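Local coordinates for Lin1840 protein (Listeria innocua serovar 6a, PDB 4ZOC) that probably hydrolyses terminal, non-reducing beta-D-glucosyl residues to release beta-D-glucose, as a family 3 glycoside hydrolase involved in beta-1,2-glucan metabolism, at residues A391-V396 with E430-V435; R426-T431 with T536-S541; A452-M457 with L496-V501; G397-S402 with T437-L442; V460-G465 with V500-F505. The protein carries 2 engineered substitutions. One frame throughout, in Å; residues are numbered along the deposited sequence. Where two conformers were deposited one is given.

Interaction 1: residues A391-V396 with E430-V435; sequences AKIALV and ETVEVV
I393-V396 and V432-V435 run as neighbouring parallel strands in register, I393 facing V432 and V396 facing V435, with axes 4.6 Å apart at their closest and turned 21° against each other. Backbone bonds zigzag between them: I393 N to T431 O, E433 N to I393 O, L395 N to E433 O and V435 N to L395 O. Where the chains enter the pair, a water donates to A391 O at 2.6 Å and accepts from T431 N at 3.0 Å. The two strands and helix 421-426 form a beta-alpha-beta unit at one margin of the mixed sheet of the glycosyl hydrolase family 3 C-terminal domain, 432-436 being an outermost strand. Facing that helix, L395 CB sits against V432 CG1 at 3.8 Å and V434 CG2 at 4.1 Å. V432 CG1 lies anti to its own N (chi1 -172°), which lays the methyl against both L395 CB and I393 O. On the other face V396 and V435 stand side by side, CG1 to CB 4.1 Å. E433 shares that face, but its carboxylate swings off toward helix 444-456, where OE1 takes a hydrogen bond from N456 ND2. K392 CG runs alongside T431 CG2 at 4.0 Å.

Interaction 2: residues R426-T431 with T536-S541; sequences REVFET and TADLLS
V428 spreads its two methyls along one side of helix 532-541: CG2 meets A537 CB at 3.8 Å, and CG1, one turn further on, meets S541 CB, also at 3.8 Å. Its CG1 is set opposite the backbone N (chi1 172°), which sends the two branches to successive turns. F429 comes in beside it with the CZ end of its ring foremost, CZ 3.7 Å from S541 CB and 4.4 Å from L540 CB. S541 CB thus meets both the valine methyl and the end of the phenyl ring, which approach it from the loop side. The two loop residues also brace one another, since V428 CG1 lies over a face of the F429 ring, 3.7 Å above its plane and offset toward the rim. Polar groups next to this apolar contact are paired outside it. S541 OG is hydrogen-bonded by A543 N, and V428 O by K389 NZ. E427 and D538 bring like charges to within 6.7 Å, OE1 to OD1, but each has an arginine of its own in a salt bridge, R534 and R368 respectively. The loop thus links helix 421-426, whose L425 also touches A537 and L540, to helix 532-541, which lies on strand 500-505 through L540 against V501 and T536 against T503.

Interaction 3: residues A452-M457 with L496-V501; sequences AAVQNM and LGKPVV
The C-terminal end of helix 444-456 meets the turn that leads into strand 500-505, and K498 is the residue of that turn that reaches across to it. Its NZ ends among three backbone carbonyls around the last helical turn: V454 O at 2.9 Å, Q455 O at 2.9 Å in a weak bond, and M457 O at 2.6 Å. The approach differs from one carbonyl to the next. NZ meets M457 O almost in line with the C=O bond (168°), whereas at V454 O it comes in at 139°, somewhat tilted out of the carbonyl plane. The K498 chain is not extended: it bends at chi2 (-116°) and again at chi4, and so passes V454 before its amino group turns in to the helix end. Its aliphatic part and V454 slide past each other in opposite directions, K498 CG 3.7 Å from V454 CG1. L496 completes the apolar part, crossing V454 at about a right angle with CD1 3.8 Å from V454 CG2. V454 CG1 in turn packs on V460 of the adjoining strand. Between L496 and K498 the chain turns at G497, whose phi is positive. The carbonyls at a helix C terminus carry the negative end of its dipole, so the lysine's charge is probably stabilised there. It serves V454 O and Q455 O, which probably have no next helical turn to bond to, and M457 O just past the helix; K392 NZ makes a weak bond to N456 O at the same end, which gathers two lysines about the one helix terminus.

Interaction 4: residues G397-S402 with T437-L442; sequences GPLATS and TEYTEL
The Y439 ring has P398 over one face, with CB 4.2 Å from the ring centroid and 14° off the normal, a CH-pi contact displaced toward the rim. At the ring's edge, near its plane, S402 OG is hydrogen-bonded to Y439 OH at 2.6 Å. L399 comes in obliquely, CD2 3.6 Å from Y439 CE2. The tyrosine is thus touched on a face, at the hydroxyl and near one flank, by three residues of a single loop. S402 OG lies anti to its backbone N (chi1 174°), which turns it to the phenol; D404 N also bonds to it, so a second backbone group fixes the serine that meets the tyrosine. The loop opens with a type I turn from G397 to A400. Beside it T437 N makes a weak bond to G397 O at 3.3 Å, P398 CA points its hydrogen at T437 O, and P398 CD lies 3.3 Å from T437 OG1. A water stands 2.7 Å from P398 O and 2.9 Å from T437 O, between the two backbones. These loops leave the C-terminal ends of strands 393-397 and 432-436, and their meeting continues the pairing of those strands past the sheet. Helix 484-494 adjoins them, with Q486 against P398 and L489 against T437, and strand 459-465 adjoins them too, L399 bonding by its backbone to A463 and P398 touching L464.

Interaction 5: residues V460-G465 with V500-F505; sequences VVLALG and VVITLF
V460-G465 and V500-F505 are parallel strands of a beta-alpha-beta unit, joined in the chain through helix 484-494 and lying side by side within the six-stranded mixed sheet of the glycosyl hydrolase family 3 C-terminal domain. Their axes approach to 4.6 Å and are turned 24° from each other. Main-chain hydrogen bonds come first: V501 N to V460 O, L462 N to V501 O, T503 N to L462 O, L464 N to T503 O and F505 N to L464 O. Of these, L464 N to T503 O is the longest at 3.2 Å. CA-H...O contacts such as I502 CA to L462 O fill in between them. Apolar packing occupies both faces. On the side that carries V460, L462 and L464 and looks to helix 484-494, I502 meets two leucines: its CG1 runs beside L462 CD2 at 3.8 Å, and its CG2 meets L464 CD1 at 3.8 Å. I502 CG2 lies opposite the backbone N (chi1 -75° for CG1), which directs that methyl to L464. On the other side, toward helix 532-541, V461 CG2 touches V501 CG1 at 3.8 Å, and V461 CG1 meets T503 CG2. Aromatic contact is slight: the F505 ring presents its edge to L464 O, which lies in the ring plane. The polar exception is T503, whose OG1 is buried without a hydrogen-bonding partner in the model and sits 3.5 Å from A463 CB.

Along the chain, strand 393-397 opens interaction 1, and the loop after it opens interaction 4. Interaction 1 closes the loop that returns as strand 432-436, and interaction 4 crosses it, joining the loops that follow the same two strands. Interaction 2 begins on 426-431, where interaction 1 ends, crosses interaction 4 and closes only at 536-541, so that interactions 3 and 5 fall wholly within its span. Those two end on the same stretch: interaction 5 pairs strands 459-465 and 500-505, while interaction 3 ties the end of helix 444-456 to the approach to strand 500-505. Strands 393-397 and 459-465 are neighbours, which makes interactions 1 and 5 parts of one sheet, with interaction 2 on one of its faces.

Interaction 1: residues A391-V396 with E430-V435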
# COMPACT_ATOMS: atom_id res chain seq x y z
N ALA A 391 -18.40 -30.94 -31.01
CA ALA A 391 -18.63 -29.50 -31.06
C ALA A 391 -17.76 -28.84 -32.10
O ALA A 391 -16.51 -29.05 -32.15
CB ALA A 391 -18.39 -28.86 -29.70
N LYS A 392 -18.41 -28.02 -32.94
CA LYS A 392 -17.71 -27.26 -33.99
C LYS A 392 -17.21 -25.93 -33.36
O LYS A 392 -17.99 -25.08 -32.96
CB LYS A 392 -18.63 -27.00 -35.19
CG LYS A 392 -19.17 -28.25 -35.89
CD LYS A 392 -20.14 -27.92 -37.03
CE LYS A 392 -19.57 -27.04 -38.13
NZ LYS A 392 -20.52 -26.69 -39.24
N ILE A 393 -15.90 -25.82 -33.25
CA ILE A 393 -15.23 -24.79 -32.46
C ILE A 393 -14.59 -23.78 -33.39
O ILE A 393 -13.77 -24.10 -34.26
CB ILE A 393 -14.12 -25.40 -31.58
CG1 ILE A 393 -14.75 -26.26 -30.51
CG2 ILE A 393 -13.28 -24.25 -30.99
CD1 ILE A 393 -13.75 -27.12 -29.71
N ALA A 394 -14.92 -22.52 -33.20
CA ALA A 394 -14.07 -21.43 -33.69
C ALA A 394 -13.14 -21.00 -32.56
O ALA A 394 -13.57 -20.53 -31.49
CB ALA A 394 -14.90 -20.24 -34.16
N LEU A 395 -11.87 -21.19 -32.83
CA LEU A 395 -10.78 -20.90 -31.87
C LEU A 395 -10.18 -19.57 -32.32
O LEU A 395 -9.57 -19.46 -33.39
CB LEU A 395 -9.72 -22.02 -31.91
CG LEU A 395 -8.46 -21.68 -31.09
CD1 LEU A 395 -8.70 -21.48 -29.62
CD2 LEU A 395 -7.45 -22.77 -31.27
N VAL A 396 -10.38 -18.54 -31.55
CA VAL A 396 -9.92 -17.24 -31.98
C VAL A 396 -9.14 -16.50 -30.90
O VAL A 396 -9.38 -16.71 -29.71
CB VAL A 396 -11.07 -16.35 -32.52
CG1 VAL A 396 -11.96 -17.10 -33.55
CG2 VAL A 396 -11.95 -15.96 -31.43
N GLU A 430 -12.80 -32.72 -33.74
CA GLU A 430 -12.63 -32.95 -35.20
C GLU A 430 -12.75 -31.67 -36.02
O GLU A 430 -12.04 -31.51 -37.01
CB GLU A 430 -13.60 -34.02 -35.75
CG GLU A 430 -14.93 -34.11 -35.02
CD GLU A 430 -15.95 -35.07 -35.64
OE1 GLU A 430 -16.93 -35.39 -34.92
OE2 GLU A 430 -15.78 -35.50 -36.82
N THR A 431 -13.59 -30.73 -35.56
CA THR A 431 -13.85 -29.52 -36.28
C THR A 431 -13.44 -28.26 -35.50
O THR A 431 -14.07 -27.88 -34.50
CB THR A 431 -15.34 -29.44 -36.61
OG1 THR A 431 -15.71 -30.68 -37.21
CG2 THR A 431 -15.58 -28.24 -37.57
N VAL A 432 -12.32 -27.67 -35.95
CA VAL A 432 -11.80 -26.44 -35.40
C VAL A 432 -11.41 -25.53 -36.55
O VAL A 432 -10.72 -25.93 -37.50
CB VAL A 432 -10.60 -26.64 -34.45
CG1 VAL A 432 -10.21 -25.35 -33.76
CG2 VAL A 432 -10.84 -27.72 -33.42
N GLU A 433 -11.94 -24.31 -36.52
CA GLU A 433 -11.51 -23.27 -37.42
C GLU A 433 -10.85 -22.19 -36.58
O GLU A 433 -11.45 -21.71 -35.65
CB GLU A 433 -12.73 -22.69 -38.06
CG GLU A 433 -12.52 -22.04 -39.38
CD GLU A 433 -13.84 -22.07 -40.19
OE1 GLU A 433 -14.34 -21.02 -40.47
OE2 GLU A 433 -14.36 -23.13 -40.58
N VAL A 434 -9.68 -21.75 -37.00
CA VAL A 434 -8.81 -20.95 -36.18
C VAL A 434 -8.60 -19.61 -36.80
O VAL A 434 -8.35 -19.52 -37.97
CB VAL A 434 -7.45 -21.65 -36.05
CG1 VAL A 434 -6.49 -20.73 -35.31
CG2 VAL A 434 -7.65 -22.95 -35.32
N VAL A 435 -8.67 -18.55 -36.00
CA VAL A 435 -8.27 -17.23 -36.43
C VAL A 435 -7.39 -16.63 -35.32
O VAL A 435 -7.90 -16.24 -34.26
CB VAL A 435 -9.46 -16.28 -36.63
CG1 VAL A 435 -9.06 -14.92 -37.18
CG2 VAL A 435 -10.52 -16.88 -37.61
O HOH W 1 -15.36 -31.15 -33.13

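Interaction 2: residues R426-T431 with T536-S541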
# COMPACT_ATOMS: atom_id res chain seq x y z
N ARG A 426 -7.03 -29.82 -31.55
CA ARG A 426 -7.22 -30.67 -32.75
C ARG A 426 -6.93 -32.11 -32.47
O ARG A 426 -7.38 -32.97 -33.23
CB ARG A 426 -6.31 -30.17 -33.90
CG ARG A 426 -6.74 -28.84 -34.53
CD ARG A 426 -5.97 -28.59 -35.83
NE ARG A 426 -6.33 -27.28 -36.34
CZ ARG A 426 -7.43 -26.99 -37.01
NH1 ARG A 426 -8.33 -27.92 -37.28
NH2 ARG A 426 -7.63 -25.75 -37.39
N GLU A 427 -6.24 -32.42 -31.38
CA GLU A 427 -6.15 -33.81 -30.92
C GLU A 427 -7.47 -34.36 -30.44
O GLU A 427 -7.61 -35.55 -30.32
CB GLU A 427 -5.13 -33.94 -29.78
CG GLU A 427 -3.70 -33.65 -30.21
CD GLU A 427 -2.67 -33.81 -29.10
OE1 GLU A 427 -2.94 -33.79 -27.84
OE2 GLU A 427 -1.51 -33.94 -29.50
N VAL A 428 -8.41 -33.50 -30.08
CA VAL A 428 -9.62 -33.92 -29.31
C VAL A 428 -10.88 -33.65 -30.12
O VAL A 428 -11.74 -34.53 -30.24
CB VAL A 428 -9.66 -33.19 -27.96
CG1 VAL A 428 -10.95 -33.43 -27.23
CG2 VAL A 428 -8.46 -33.61 -27.11
N PHE A 429 -10.93 -32.47 -30.72
CA PHE A 429 -12.10 -31.96 -31.50
C PHE A 429 -11.87 -32.06 -33.03
O PHE A 429 -10.95 -31.52 -33.58
CB PHE A 429 -12.38 -30.49 -31.07
CG PHE A 429 -12.71 -30.34 -29.61
CD1 PHE A 429 -14.00 -30.55 -29.15
CD2 PHE A 429 -11.76 -29.93 -28.72
CE1 PHE A 429 -14.32 -30.44 -27.78
CE2 PHE A 429 -12.04 -29.85 -27.37
CZ PHE A 429 -13.32 -30.07 -26.90
N GLU A 430 -12.80 -32.72 -33.74
CA GLU A 430 -12.63 -32.95 -35.20
C GLU A 430 -12.75 -31.67 -36.02
O GLU A 430 -12.04 -31.51 -37.01
CB GLU A 430 -13.60 -34.02 -35.75
CG GLU A 430 -14.93 -34.11 -35.02
CD GLU A 430 -15.95 -35.07 -35.64
OE1 GLU A 430 -16.93 -35.39 -34.92
OE2 GLU A 430 -15.78 -35.50 -36.82
N THR A 431 -13.59 -30.73 -35.56
CA THR A 431 -13.85 -29.52 -36.28
C THR A 431 -13.44 -28.26 -35.50
O THR A 431 -14.07 -27.88 -34.50
CB THR A 431 -15.34 -29.44 -36.61
OG1 THR A 431 -15.71 -30.68 -37.21
CG2 THR A 431 -15.58 -28.24 -37.57
N THR A 536 -5.77 -27.62 -21.69
CA THR A 536 -6.89 -26.84 -22.16
C THR A 536 -7.95 -27.78 -22.81
O THR A 536 -9.15 -27.72 -22.47
CB THR A 536 -6.44 -25.77 -23.09
OG1 THR A 536 -5.44 -24.92 -22.46
CG2 THR A 536 -7.58 -24.94 -23.47
N ALA A 537 -7.50 -28.60 -23.75
CA ALA A 537 -8.45 -29.50 -24.46
C ALA A 537 -9.15 -30.48 -23.50
O ALA A 537 -10.39 -30.69 -23.59
CB ALA A 537 -7.71 -30.25 -25.56
N ASP A 538 -8.39 -31.07 -22.59
CA ASP A 538 -8.96 -32.00 -21.61
C ASP A 538 -9.98 -31.35 -20.67
O ASP A 538 -11.02 -31.93 -20.42
CB ASP A 538 -7.90 -32.66 -20.80
CG ASP A 538 -7.06 -33.66 -21.62
OD1 ASP A 538 -7.37 -33.97 -22.80
OD2 ASP A 538 -6.07 -34.11 -21.07
N LEU A 539 -9.71 -30.11 -20.22
CA LEU A 539 -10.65 -29.48 -19.37
C LEU A 539 -11.90 -29.09 -20.15
O LEU A 539 -13.00 -29.23 -19.63
CB LEU A 539 -10.04 -28.26 -18.71
CG LEU A 539 -8.99 -28.67 -17.67
CD1 LEU A 539 -8.18 -27.44 -17.37
CD2 LEU A 539 -9.57 -29.17 -16.39
N LEU A 540 -11.74 -28.56 -21.35
CA LEU A 540 -12.90 -28.13 -22.18
C LEU A 540 -13.82 -29.29 -22.55
O LEU A 540 -15.00 -29.10 -22.69
CB LEU A 540 -12.43 -27.45 -23.48
CG LEU A 540 -11.75 -26.11 -23.27
CD1 LEU A 540 -11.27 -25.58 -24.62
CD2 LEU A 540 -12.71 -25.13 -22.61
N SER A 541 -13.20 -30.44 -22.83
CA SER A 541 -13.91 -31.60 -23.30
C SER A 541 -14.53 -32.42 -22.17
O SER A 541 -15.39 -33.28 -22.44
CB SER A 541 -12.97 -32.49 -24.15
OG SER A 541 -12.25 -33.32 -23.25

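Interaction 3: residues A452-M457 with L496-V501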
# COMPACT_ATOMS: atom_id res chain seq x y z
N ALA A 452 -16.41 -14.55 -39.93
CA ALA A 452 -16.58 -15.71 -40.83
C ALA A 452 -16.39 -17.06 -40.13
O ALA A 452 -17.20 -18.02 -40.39
CB ALA A 452 -15.62 -15.58 -42.00
N ALA A 453 -15.37 -17.18 -39.28
CA ALA A 453 -15.13 -18.45 -38.56
C ALA A 453 -16.24 -18.81 -37.59
O ALA A 453 -16.67 -19.97 -37.48
CB ALA A 453 -13.77 -18.45 -37.84
N VAL A 454 -16.72 -17.80 -36.88
CA VAL A 454 -17.82 -17.96 -35.89
C VAL A 454 -19.12 -18.34 -36.60
O VAL A 454 -19.81 -19.25 -36.17
CB VAL A 454 -17.97 -16.72 -35.00
CG1 VAL A 454 -19.15 -16.84 -34.06
CG2 VAL A 454 -16.70 -16.44 -34.21
N GLN A 455 -19.42 -17.69 -37.70
CA GLN A 455 -20.61 -18.07 -38.55
C GLN A 455 -20.65 -19.52 -38.91
O GLN A 455 -21.69 -20.16 -38.79
CB GLN A 455 -20.68 -17.23 -39.83
CG GLN A 455 -21.55 -16.00 -39.68
CD GLN A 455 -21.38 -14.94 -40.79
OE1 GLN A 455 -21.84 -13.80 -40.65
NE2 GLN A 455 -20.73 -15.31 -41.88
N ASN A 456 -19.50 -20.03 -39.36
CA ASN A 456 -19.28 -21.42 -39.70
C ASN A 456 -19.41 -22.42 -38.58
O ASN A 456 -19.99 -23.51 -38.75
CB ASN A 456 -17.87 -21.59 -40.34
CG ASN A 456 -17.73 -20.90 -41.70
OD1 ASN A 456 -18.72 -20.62 -42.38
ND2 ASN A 456 -16.49 -20.67 -42.13
N MET A 457 -18.89 -22.07 -37.42
CA MET A 457 -18.89 -22.96 -36.25
C MET A 457 -20.06 -22.78 -35.29
O MET A 457 -20.99 -22.03 -35.57
CB MET A 457 -17.60 -22.61 -35.52
CG MET A 457 -16.39 -22.96 -36.38
SD MET A 457 -16.04 -24.67 -36.77
CE MET A 457 -16.82 -24.86 -38.38
N LEU A 496 -21.69 -11.79 -31.85
CA LEU A 496 -21.87 -12.72 -32.98
C LEU A 496 -22.91 -13.78 -32.65
O LEU A 496 -23.24 -14.59 -33.45
CB LEU A 496 -20.51 -13.33 -33.44
CG LEU A 496 -19.47 -12.31 -33.75
CD1 LEU A 496 -18.14 -12.97 -34.12
CD2 LEU A 496 -19.85 -11.31 -34.85
N GLY A 497 -23.46 -13.77 -31.47
CA GLY A 497 -24.61 -14.64 -31.16
C GLY A 497 -24.36 -16.09 -30.81
O GLY A 497 -25.37 -16.81 -30.53
N LYS A 498 -23.09 -16.55 -30.76
CA LYS A 498 -22.79 -17.94 -30.41
C LYS A 498 -22.21 -18.02 -29.02
O LYS A 498 -21.68 -17.05 -28.57
CB LYS A 498 -21.74 -18.51 -31.39
CG LYS A 498 -22.28 -18.35 -32.84
CD LYS A 498 -22.54 -19.57 -33.64
CE LYS A 498 -23.15 -19.17 -34.98
NZ LYS A 498 -22.62 -20.03 -36.05
N PRO A 499 -22.30 -19.18 -28.37
CA PRO A 499 -21.74 -19.25 -26.98
C PRO A 499 -20.24 -19.16 -27.00
O PRO A 499 -19.58 -19.67 -27.94
CB PRO A 499 -22.17 -20.61 -26.46
CG PRO A 499 -23.24 -21.12 -27.44
CD PRO A 499 -23.13 -20.36 -28.73
N VAL A 500 -19.71 -18.47 -26.01
CA VAL A 500 -18.27 -18.19 -25.94
C VAL A 500 -17.68 -18.74 -24.64
O VAL A 500 -18.21 -18.46 -23.55
CB VAL A 500 -18.05 -16.71 -25.97
CG1 VAL A 500 -16.56 -16.35 -25.82
CG2 VAL A 500 -18.67 -16.04 -27.17
N VAL A 501 -16.61 -19.55 -24.74
CA VAL A 501 -15.75 -19.85 -23.60
C VAL A 501 -14.45 -19.05 -23.79
O VAL A 501 -13.80 -19.10 -24.85
CB VAL A 501 -15.51 -21.35 -23.35
CG1 VAL A 501 -15.10 -22.10 -24.56
CG2 VAL A 501 -14.48 -21.54 -22.25

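Interaction 4: residues G397-S402 with T437-L442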
# COMPACT_ATOMS: atom_id res chain seq x y z
N GLY A 397 -8.26 -15.59 -31.34
CA GLY A 397 -7.54 -14.74 -30.45
C GLY A 397 -6.06 -14.91 -30.37
O GLY A 397 -5.48 -15.70 -31.10
N PRO A 398 -5.41 -14.13 -29.50
CA PRO A 398 -3.95 -14.14 -29.45
C PRO A 398 -3.28 -15.35 -28.85
O PRO A 398 -2.09 -15.57 -29.17
CB PRO A 398 -3.62 -12.89 -28.68
CG PRO A 398 -4.81 -12.61 -27.85
CD PRO A 398 -5.98 -13.08 -28.67
N LEU A 399 -4.03 -16.14 -28.09
CA LEU A 399 -3.57 -17.40 -27.49
C LEU A 399 -4.04 -18.63 -28.31
O LEU A 399 -3.81 -19.79 -27.90
CB LEU A 399 -3.95 -17.53 -25.99
CG LEU A 399 -2.89 -17.02 -25.02
CD1 LEU A 399 -1.69 -17.98 -25.01
CD2 LEU A 399 -2.44 -15.61 -25.43
N ALA A 400 -4.65 -18.41 -29.49
CA ALA A 400 -5.13 -19.51 -30.32
C ALA A 400 -3.94 -20.37 -30.83
O ALA A 400 -3.96 -21.60 -30.77
CB ALA A 400 -5.88 -19.00 -31.52
N THR A 401 -2.93 -19.68 -31.31
CA THR A 401 -1.73 -20.31 -31.85
C THR A 401 -0.45 -19.92 -31.17
O THR A 401 0.61 -20.52 -31.50
CB THR A 401 -1.55 -20.01 -33.36
OG1 THR A 401 -1.21 -18.65 -33.59
CG2 THR A 401 -2.81 -20.37 -34.14
N SER A 402 -0.46 -18.92 -30.31
CA SER A 402 0.79 -18.46 -29.71
C SER A 402 1.51 -19.62 -29.01
O SER A 402 0.90 -20.32 -28.19
CB SER A 402 0.57 -17.35 -28.70
OG SER A 402 1.76 -17.01 -28.04
N THR A 437 -5.04 -13.73 -33.71
CA THR A 437 -4.96 -12.30 -33.73
C THR A 437 -3.75 -11.93 -32.91
O THR A 437 -3.18 -12.80 -32.22
CB THR A 437 -6.21 -11.61 -33.11
OG1 THR A 437 -6.39 -11.97 -31.73
CG2 THR A 437 -7.44 -11.97 -33.89
N GLU A 438 -3.35 -10.66 -33.02
CA GLU A 438 -2.19 -10.13 -32.30
C GLU A 438 -2.53 -9.80 -30.84
O GLU A 438 -3.70 -9.53 -30.50
CB GLU A 438 -1.65 -8.89 -33.00
CG GLU A 438 -1.05 -9.12 -34.38
CD GLU A 438 -0.47 -7.85 -34.93
OE1 GLU A 438 -1.24 -6.95 -35.35
OE2 GLU A 438 0.75 -7.71 -34.88
N TYR A 439 -1.52 -9.83 -29.98
CA TYR A 439 -1.76 -9.53 -28.55
C TYR A 439 -2.30 -8.14 -28.27
O TYR A 439 -3.04 -7.97 -27.28
CB TYR A 439 -0.43 -9.67 -27.79
CG TYR A 439 -0.04 -11.10 -27.46
CD1 TYR A 439 0.64 -11.89 -28.37
CD2 TYR A 439 -0.45 -11.68 -26.27
CE1 TYR A 439 1.06 -13.16 -28.07
CE2 TYR A 439 -0.05 -12.95 -25.95
CZ TYR A 439 0.69 -13.70 -26.88
OH TYR A 439 1.11 -14.94 -26.53
N THR A 440 -1.96 -7.14 -29.08
CA THR A 440 -2.34 -5.76 -28.73
C THR A 440 -3.16 -5.02 -29.81
O THR A 440 -3.37 -3.82 -29.73
CB THR A 440 -1.06 -4.94 -28.40
OG1 THR A 440 -0.27 -4.77 -29.59
CG2 THR A 440 -0.23 -5.64 -27.34
N GLU A 441 -3.59 -5.71 -30.87
CA GLU A 441 -4.27 -5.05 -31.98
C GLU A 441 -5.59 -5.80 -32.23
O GLU A 441 -5.73 -7.00 -31.92
CB GLU A 441 -3.36 -5.07 -33.26
CG GLU A 441 -1.97 -4.45 -33.20
CD GLU A 441 -2.01 -2.96 -33.07
OE1 GLU A 441 -3.17 -2.42 -32.94
OE2 GLU A 441 -0.91 -2.35 -32.98
N LEU A 442 -6.56 -5.09 -32.80
CA LEU A 442 -7.75 -5.69 -33.37
C LEU A 442 -8.09 -4.91 -34.63
O LEU A 442 -8.66 -3.78 -34.56
CB LEU A 442 -8.95 -5.65 -32.37
CG LEU A 442 -10.23 -6.25 -32.91
CD1 LEU A 442 -10.02 -7.73 -33.26
CD2 LEU A 442 -11.37 -6.12 -31.93
O HOH W 2 -0.88 -14.10 -31.05

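Interaction 5: residues V460-G465 with V500-F505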
# COMPACT_ATOMS: atom_id res chain seq x y z
N VAL A 460 -17.48 -20.70 -29.57
CA VAL A 460 -16.28 -19.96 -29.76
C VAL A 460 -15.44 -20.21 -28.55
O VAL A 460 -15.92 -20.13 -27.43
CB VAL A 460 -16.53 -18.47 -29.85
CG1 VAL A 460 -15.26 -17.67 -30.10
CG2 VAL A 460 -17.61 -18.16 -30.91
N VAL A 461 -14.21 -20.62 -28.79
CA VAL A 461 -13.20 -20.67 -27.76
C VAL A 461 -12.33 -19.41 -28.05
O VAL A 461 -11.54 -19.38 -29.05
CB VAL A 461 -12.34 -21.97 -27.81
CG1 VAL A 461 -11.17 -21.87 -26.80
CG2 VAL A 461 -13.07 -23.23 -27.51
N LEU A 462 -12.40 -18.41 -27.14
CA LEU A 462 -11.78 -17.12 -27.31
C LEU A 462 -10.56 -17.21 -26.41
O LEU A 462 -10.66 -17.21 -25.19
CB LEU A 462 -12.71 -16.03 -26.84
CG LEU A 462 -12.13 -14.62 -26.86
CD1 LEU A 462 -11.49 -14.20 -28.21
CD2 LEU A 462 -13.21 -13.57 -26.54
N ALA A 463 -9.40 -17.32 -27.02
CA ALA A 463 -8.16 -17.54 -26.27
C ALA A 463 -7.42 -16.24 -26.13
O ALA A 463 -6.80 -15.70 -27.12
CB ALA A 463 -7.30 -18.64 -26.97
N LEU A 464 -7.46 -15.71 -24.91
CA LEU A 464 -6.86 -14.42 -24.57
C LEU A 464 -5.70 -14.55 -23.62
O LEU A 464 -5.58 -15.51 -22.85
CB LEU A 464 -7.88 -13.53 -23.85
CG LEU A 464 -9.21 -13.31 -24.61
CD1 LEU A 464 -10.15 -12.46 -23.74
CD2 LEU A 464 -8.92 -12.68 -25.93
N GLY A 465 -4.86 -13.54 -23.59
CA GLY A 465 -3.85 -13.58 -22.52
C GLY A 465 -2.65 -12.66 -22.64
O GLY A 465 -2.55 -11.83 -23.53
N VAL A 500 -19.71 -18.47 -26.01
CA VAL A 500 -18.27 -18.19 -25.94
C VAL A 500 -17.68 -18.74 -24.64
O VAL A 500 -18.21 -18.46 -23.55
CB VAL A 500 -18.05 -16.71 -25.97
CG1 VAL A 500 -16.56 -16.35 -25.82
CG2 VAL A 500 -18.67 -16.04 -27.17
N VAL A 501 -16.61 -19.55 -24.74
CA VAL A 501 -15.75 -19.85 -23.60
C VAL A 501 -14.45 -19.05 -23.79
O VAL A 501 -13.80 -19.10 -24.85
CB VAL A 501 -15.51 -21.35 -23.35
CG1 VAL A 501 -15.10 -22.10 -24.56
CG2 VAL A 501 -14.48 -21.54 -22.25
N ILE A 502 -14.07 -18.29 -22.78
CA ILE A 502 -12.79 -17.59 -22.78
C ILE A 502 -11.77 -18.47 -22.04
O ILE A 502 -12.01 -18.91 -20.86
CB ILE A 502 -12.88 -16.18 -22.15
CG1 ILE A 502 -13.57 -15.21 -23.10
CG2 ILE A 502 -11.46 -15.58 -21.91
CD1 ILE A 502 -13.97 -13.82 -22.54
N THR A 503 -10.66 -18.76 -22.69
CA THR A 503 -9.60 -19.52 -22.05
C THR A 503 -8.51 -18.49 -21.87
O THR A 503 -7.99 -18.01 -22.80
CB THR A 503 -9.09 -20.70 -22.94
OG1 THR A 503 -8.83 -20.21 -24.23
CG2 THR A 503 -10.11 -21.77 -23.13
N LEU A 504 -8.23 -18.12 -20.61
CA LEU A 504 -7.33 -17.07 -20.26
C LEU A 504 -5.97 -17.59 -19.82
O LEU A 504 -5.87 -18.45 -18.96
CB LEU A 504 -7.96 -16.16 -19.18
CG LEU A 504 -7.16 -14.92 -18.74
CD1 LEU A 504 -7.11 -13.87 -19.82
CD2 LEU A 504 -7.87 -14.32 -17.50
N PHE A 505 -4.94 -17.04 -20.43
CA PHE A 505 -3.51 -17.37 -20.08
C PHE A 505 -2.79 -16.13 -19.59
O PHE A 505 -2.83 -15.04 -20.20
CB PHE A 505 -2.83 -17.93 -21.30
CG PHE A 505 -3.46 -19.19 -21.80
CD1 PHE A 505 -4.57 -19.16 -22.62
CD2 PHE A 505 -2.91 -20.39 -21.49
CE1 PHE A 505 -5.15 -20.33 -23.06
CE2 PHE A 505 -3.45 -21.55 -21.96
CZ PHE A 505 -4.58 -21.53 -22.74